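Alpha-1,3-glucanase (Streptomyces thermodiastaticus, PDB 7C7D) hydrolyses alpha-1,3-glucan as a thermostable glycoside hydrolase of family GH87. Local coordinates at residues Ala64-Gly75 with Gln91-Glu102. Residues are numbered along the deposited sequence; the frame is centred on the assembly and turned at random. Where two conformers were deposited one is given.
With CA (calcium ion), chain C.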
ATOM      1  N   ALA A  64      10.640  13.596  -8.273  1.00 13.63           N
ATOM      2  CA  ALA A  64      11.595  13.946  -9.320  1.00 14.27           C
ATOM      3  C   ALA A  64      11.198  15.232 -10.026  1.00 14.08           C
ATOM      4  O   ALA A  64      12.065  16.021 -10.429  1.00 15.57           O
ATOM      5  CB  ALA A  64      11.716  12.795 -10.316  1.00 15.83           C
ATOM      6  N   GLU A  65       9.896  15.469 -10.174  1.00 14.22           N
ATOM      7  CA  GLU A  65       9.404  16.662 -10.840  1.00 14.87           C
ATOM      8  C   GLU A  65       9.670  17.930 -10.039  1.00 15.62           C
ATOM      9  O   GLU A  65       9.513  19.023 -10.586  1.00 18.25           O
ATOM     10  CB  GLU A  65       7.911  16.503 -11.153  1.00 15.45           C
ATOM     11  CG  GLU A  65       7.025  16.191  -9.934  1.00 14.55           C
ATOM     12  CD  GLU A  65       6.837  14.696  -9.652  1.00 13.27           C
ATOM     13  OE1 GLU A  65       7.735  13.890  -9.963  1.00 13.49           O
ATOM     14  OE2 GLU A  65       5.786  14.329  -9.082  1.00 13.55           O
ATOM     15  N   SER A  66      10.074  17.811  -8.775  1.00 14.68           N
ATOM     16  CA  SER A  66      10.465  18.954  -7.956  1.00 15.78           C
ATOM     17  C   SER A  66      11.967  19.191  -7.964  1.00 16.51           C
ATOM     18  O   SER A  66      12.439  20.136  -7.324  1.00 17.86           O
ATOM     19  CB  SER A  66       9.985  18.774  -6.509  1.00 17.00           C
ATOM     20  OG  SER A  66      10.859  17.925  -5.780  1.00 19.37           O
ATOM     21  N   ALA A  67      12.723  18.364  -8.670  1.00 16.78           N
ATOM     22  CA  ALA A  67      14.168  18.473  -8.719  1.00 17.66           C
ATOM     23  C   ALA A  67      14.586  19.168 -10.011  1.00 18.38           C
ATOM     24  O   ALA A  67      13.764  19.479 -10.872  1.00 21.99           O
ATOM     25  CB  ALA A  67      14.805  17.092  -8.570  1.00 18.16           C
ATOM     26  N   THR A  68      15.881  19.446 -10.124  1.00 17.83           N
ATOM     27  CA  THR A  68      16.409  20.155 -11.281  1.00 17.94           C
ATOM     28  C   THR A  68      16.848  19.134 -12.317  1.00 18.70           C
ATOM     29  O   THR A  68      17.584  18.200 -11.991  1.00 20.43           O
ATOM     30  CB  THR A  68      17.588  21.021 -10.853  1.00 18.48           C
ATOM     31  OG1 THR A  68      17.144  21.917  -9.830  1.00 20.37           O
ATOM     32  CG2 THR A  68      18.125  21.822 -12.037  1.00 19.13           C
ATOM     33  N   THR A  69      16.390  19.297 -13.557  1.00 18.73           N
ATOM     34  CA  THR A  69      16.555  18.229 -14.535  1.00 18.63           C
ATOM     35  C   THR A  69      16.844  18.768 -15.929  1.00 19.31           C
ATOM     36  O   THR A  69      16.469  19.889 -16.283  1.00 20.46           O
ATOM     37  CB  THR A  69      15.314  17.315 -14.589  1.00 19.66           C
ATOM     38  OG1 THR A  69      15.601  16.154 -15.379  1.00 19.06           O
ATOM     39  CG2 THR A  69      14.135  18.027 -15.211  1.00 20.13           C
ATOM     40  N   THR A  70      17.509  17.930 -16.725  1.00 19.43           N
ATOM     41  CA  THR A  70      17.649  18.149 -18.155  1.00 19.85           C
ATOM     42  C   THR A  70      16.751  17.219 -18.958  1.00 20.10           C
ATOM     43  O   THR A  70      16.839  17.201 -20.191  1.00 22.14           O
ATOM     44  CB  THR A  70      19.112  17.994 -18.586  1.00 20.31           C
ATOM     45  OG1 THR A  70      19.572  16.675 -18.262  1.00 21.12           O
ATOM     46  CG2 THR A  70      19.986  19.035 -17.884  1.00 21.90           C
ATOM     47  N   GLY A  71      15.911  16.431 -18.290  1.00 18.99           N
ATOM     48  CA  GLY A  71      14.934  15.587 -18.944  1.00 19.35           C
ATOM     49  C   GLY A  71      13.603  16.289 -19.127  1.00 20.06           C
ATOM     50  O   GLY A  71      13.502  17.516 -19.068  1.00 21.76           O
ATOM     51  N   THR A  72      12.564  15.490 -19.353  1.00 19.28           N
ATOM     52  CA  THR A  72      11.250  15.992 -19.739  1.00 19.67           C
ATOM     53  C   THR A  72      10.228  15.564 -18.697  1.00 18.54           C
ATOM     54  O   THR A  72      10.066  14.368 -18.441  1.00 19.04           O
ATOM     55  CB  THR A  72      10.848  15.428 -21.103  1.00 20.88           C
ATOM     56  OG1 THR A  72      11.846  15.758 -22.078  1.00 23.40           O
ATOM     57  CG2 THR A  72       9.498  15.998 -21.539  1.00 22.65           C
ATOM     58  N   LYS A  73       9.529  16.531 -18.112  1.00 18.69           N
ATOM     59  CA  LYS A  73       8.479  16.215 -17.155  0.52 18.72           C
ATOM     60  C   LYS A  73       7.272  15.634 -17.885  1.00 18.79           C
ATOM     61  O   LYS A  73       6.877  16.122 -18.949  1.00 20.91           O
ATOM     62  CB  LYS A  73       8.067  17.486 -16.403  0.52 19.57           C
ATOM     63  CG  LYS A  73       7.338  17.248 -15.081  0.52 21.88           C
ATOM     64  CD  LYS A  73       6.992  18.564 -14.365  0.52 23.00           C
ATOM     65  CE  LYS A  73       8.230  19.260 -13.786  0.52 21.78           C
ATOM     66  NZ  LYS A  73       7.904  20.444 -12.921  0.52 20.83           N
ATOM     67  N   ILE A  74       6.696  14.574 -17.317  1.00 17.62           N
ATOM     68  CA  ILE A  74       5.449  14.000 -17.807  1.00 17.85           C
ATOM     69  C   ILE A  74       4.373  14.213 -16.750  1.00 16.52           C
ATOM     70  O   ILE A  74       4.667  14.322 -15.555  1.00 16.55           O
ATOM     71  CB  ILE A  74       5.549  12.513 -18.216  1.00 18.20           C
ATOM     72  CG1 ILE A  74       5.811  11.610 -17.002  1.00 17.24           C
ATOM     73  CG2 ILE A  74       6.613  12.336 -19.293  1.00 20.22           C
ATOM     74  CD1 ILE A  74       5.634  10.130 -17.296  1.00 18.09           C
ATOM     75  N   GLY A  75       3.118  14.273 -17.196  1.00 16.14           N
ATOM     76  CA  GLY A  75       2.001  14.503 -16.311  1.00 16.48           C
ATOM     77  C   GLY A  75       1.819  15.977 -16.004  1.00 17.00           C
ATOM     78  O   GLY A  75       2.554  16.831 -16.513  1.00 19.82           O
ATOM     79  N   GLN A  91       3.149  12.698 -11.790  1.00 11.91           N
ATOM     80  CA  GLN A  91       4.190  13.324 -12.591  1.00 12.78           C
ATOM     81  C   GLN A  91       5.501  12.589 -12.374  1.00 11.61           C
ATOM     82  O   GLN A  91       5.739  12.009 -11.314  1.00 12.03           O
ATOM     83  CB  GLN A  91       4.382  14.794 -12.218  1.00 13.89           C
ATOM     84  CG  GLN A  91       3.172  15.649 -12.479  1.00 15.92           C
ATOM     85  CD  GLN A  91       3.263  16.953 -11.735  1.00 20.27           C
ATOM     86  OE1 GLN A  91       3.816  17.924 -12.237  1.00 22.44           O
ATOM     87  NE2 GLN A  91       2.742  16.975 -10.513  1.00 22.01           N
ATOM     88  N   ALA A  92       6.358  12.632 -13.389  1.00 13.30           N
ATOM     89  CA  ALA A  92       7.675  12.016 -13.333  1.00 13.62           C
ATOM     90  C   ALA A  92       8.553  12.743 -14.342  1.00 14.00           C
ATOM     91  O   ALA A  92       8.099  13.655 -15.038  1.00 14.90           O
ATOM     92  CB  ALA A  92       7.584  10.511 -13.627  1.00 13.41           C
ATOM     93  N   VAL A  93       9.813  12.331 -14.432  1.00 14.02           N
ATOM     94  CA  VAL A  93      10.772  12.968 -15.329  1.00 15.27           C
ATOM     95  C   VAL A  93      11.390  11.895 -16.214  1.00 14.72           C
ATOM     96  O   VAL A  93      12.041  10.969 -15.712  1.00 14.90           O
ATOM     97  CB  VAL A  93      11.860  13.734 -14.561  1.00 17.41           C
ATOM     98  CG1 VAL A  93      12.850  14.341 -15.532  1.00 19.36           C
ATOM     99  CG2 VAL A  93      11.234  14.829 -13.692  1.00 17.85           C
ATOM    100  N   ARG A  94      11.195  12.022 -17.523  1.00 15.38           N
ATOM    101  CA  ARG A  94      11.759  11.086 -18.486  1.00 16.55           C
ATOM    102  C   ARG A  94      13.173  11.532 -18.826  1.00 15.76           C
ATOM    103  O   ARG A  94      13.382  12.667 -19.280  1.00 17.17           O
ATOM    104  CB  ARG A  94      10.911  11.054 -19.753  1.00 17.63           C
ATOM    105  CG  ARG A  94      11.424  10.056 -20.790  1.00 20.63           C
ATOM    106  CD  ARG A  94      10.447   9.889 -21.941  1.00 24.87           C
ATOM    107  NE  ARG A  94      10.379  11.080 -22.780  1.00 27.67           N
ATOM    108  CZ  ARG A  94       9.290  11.824 -22.943  1.00 30.95           C
ATOM    109  NH1 ARG A  94       8.162  11.508 -22.320  1.00 31.95           N
ATOM    110  NH2 ARG A  94       9.330  12.890 -23.729  1.00 32.18           N
ATOM    111  N   LEU A  95      14.140  10.658 -18.582  1.00 15.51           N
ATOM    112  CA  LEU A  95      15.539  10.932 -18.883  1.00 17.42           C
ATOM    113  C   LEU A  95      15.937  10.081 -20.078  1.00 17.43           C
ATOM    114  O   LEU A  95      16.062   8.861 -19.960  1.00 17.84           O
ATOM    115  CB  LEU A  95      16.424  10.572 -17.691  1.00 18.20           C
ATOM    116  CG  LEU A  95      16.113  11.230 -16.351  1.00 18.68           C
ATOM    117  CD1 LEU A  95      17.075  10.705 -15.298  1.00 19.84           C
ATOM    118  CD2 LEU A  95      16.205  12.745 -16.459  1.00 18.36           C
ATOM    119  N   ASP A  96      16.141  10.715 -21.222  1.00 17.89           N
ATOM    120  CA  ASP A  96      16.911  10.057 -22.253  1.00 18.18           C
ATOM    121  C   ASP A  96      18.301   9.780 -21.719  1.00 18.38           C
ATOM    122  O   ASP A  96      18.807  10.484 -20.815  1.00 18.59           O
ATOM    123  CB  ASP A  96      17.105  10.980 -23.453  1.00 19.97           C
ATOM    124  CG  ASP A  96      15.873  11.066 -24.341  1.00 24.36           C
ATOM    125  OD1 ASP A  96      15.040  10.152 -24.306  1.00 28.27           O
ATOM    126  OD2 ASP A  96      15.743  12.088 -25.068  1.00 24.98           O
ATOM    127  N   ALA A  97      18.981   8.793 -22.311  1.00 20.10           N
ATOM    128  CA  ALA A  97      20.418   8.946 -22.268  1.00 22.70           C
ATOM    129  C   ALA A  97      20.668  10.343 -22.827  1.00 26.59           C
ATOM    130  O   ALA A  97      20.681  10.553 -24.037  1.00 30.90           O
ATOM    131  CB  ALA A  97      21.093   7.817 -23.119  1.00 23.11           C
ATOM    132  N   GLY A  98      20.597  11.317 -21.941  1.00 31.34           N
ATOM    133  CA  GLY A  98      21.242  12.603 -22.122  1.00 30.73           C
ATOM    134  C   GLY A  98      21.472  13.173 -20.766  1.00 28.65           C
ATOM    135  O   GLY A  98      22.461  13.837 -20.514  1.00 29.39           O
ATOM    136  N   GLN A  99      20.698  12.683 -19.854  1.00 22.91           N
ATOM    137  CA  GLN A  99      19.927  13.578 -19.035  1.00 20.69           C
ATOM    138  C   GLN A  99      19.951  13.114 -17.601  1.00 21.20           C
ATOM    139  O   GLN A  99      20.178  11.942 -17.302  1.00 20.21           O
ATOM    140  CB  GLN A  99      18.498  13.725 -19.622  1.00 20.17           C
ATOM    141  CG  GLN A  99      18.520  14.265 -21.086  1.00 21.22           C
ATOM    142  CD  GLN A  99      17.191  14.245 -21.816  1.00 22.40           C
ATOM    143  OE1 GLN A  99      16.241  13.572 -21.426  1.00 20.84           O
ATOM    144  NE2 GLN A  99      17.143  14.971 -22.927  1.00 24.07           N
ATOM    145  N   ARG A 100      19.767  14.075 -16.716  1.00 20.95           N
ATOM    146  CA  ARG A 100      19.958  13.844 -15.308  1.00 21.36           C
ATOM    147  C   ARG A 100      18.864  14.549 -14.540  1.00 19.57           C
ATOM    148  O   ARG A 100      18.211  15.471 -15.036  1.00 18.98           O
ATOM    149  CB  ARG A 100      21.335  14.329 -14.847  1.00 23.91           C
ATOM    150  CG  ARG A 100      21.577  15.800 -15.094  1.00 27.82           C
ATOM    151  CD  ARG A 100      23.039  16.158 -14.892  1.00 31.03           C
ATOM    152  NE  ARG A 100      23.499  17.234 -15.769  1.00 36.03           N
ATOM    153  CZ  ARG A 100      24.049  17.056 -16.966  1.00 39.98           C
ATOM    154  NH1 ARG A 100      24.218  15.834 -17.453  1.00 41.41           N
ATOM    155  NH2 ARG A 100      24.441  18.106 -17.675  1.00 40.81           N
ATOM    156  N   VAL A 101      18.668  14.092 -13.318  1.00 19.76           N
ATOM    157  CA  VAL A 101      17.826  14.796 -12.373  1.00 19.57           C
ATOM    158  C   VAL A 101      18.645  14.977 -11.107  1.00 19.73           C
ATOM    159  O   VAL A 101      19.254  14.021 -10.615  1.00 20.24           O
ATOM    160  CB  VAL A 101      16.493  14.068 -12.118  1.00 19.70           C
ATOM    161  CG1 VAL A 101      16.729  12.639 -11.683  1.00 20.10           C
ATOM    162  CG2 VAL A 101      15.671  14.812 -11.081  1.00 20.56           C
ATOM    163  N   GLU A 102      18.727  16.215 -10.636  1.00 19.99           N
ATOM    164  CA  GLU A 102      19.597  16.590  -9.529  1.00 21.17           C
ATOM    165  C   GLU A 102      18.715  16.915  -8.333  1.00 20.42           C
ATOM    166  O   GLU A 102      17.999  17.924  -8.338  1.00 20.03           O
ATOM    167  CB  GLU A 102      20.436  17.802  -9.922  1.00 25.61           C
ATOM    168  CG  GLU A 102      21.400  18.261  -8.856  1.00 32.31           C
ATOM    169  CD  GLU A 102      22.272  19.401  -9.333  1.00 39.38           C
ATOM    170  OE1 GLU A 102      22.248  19.702 -10.546  1.00 41.80           O
ATOM    171  OE2 GLU A 102      22.988  19.988  -8.499  1.00 42.38           O
TER
HETATM  172 CA    CA C 701       6.536  11.921  -9.086  1.00 11.75          CA
HETATM  173  O   HOH W   1      21.916  16.417 -19.645  1.00 33.30           O
HETATM  174  O   HOH W   2      13.676  13.582 -22.029  1.00 26.53           O
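With OG1 swung opposite its backbone N (chi1 -170°), T69 delivers its hydroxyl to R100 O, 2.7 Å from OG1, tilted out of the carbonyl plane. T70 N reaches the same R100 O nearly in line with the C=O, so two donors grip one oxygen. T69 OG1 also accepts from G71 N, closing an ST turn, and V93 CG1 packs against T69 OG1 at 3.3 Å. T70 turns OG1 between its N and carbonyl carbon (chi1 59°), where R100 N donates to it over 3.0 Å. Q99 runs alongside the T70-G71 backbone; its OE1 receives D96 N and a water 2.6 Å from OE1, which also bonds T72 OG1 and R94 O. Cut back to an alanine, Q99 would probably leave D96 N and the water without their shared acceptor and strip the packing from T70 O and G71 CA. T72 and R94 exchange both backbone bonds, as do I74 and A92. E65 binds calcium through both carboxylate oxygens and Q91 through its O, 2.4 Å from the metal; E63, S88 and D191 complete the site. The pairings fall in two D1 sheets: 72-74 lies beside 92-95, itself paired with 188-196; 68-69 borders 100-104, whose other neighbour is 178-183.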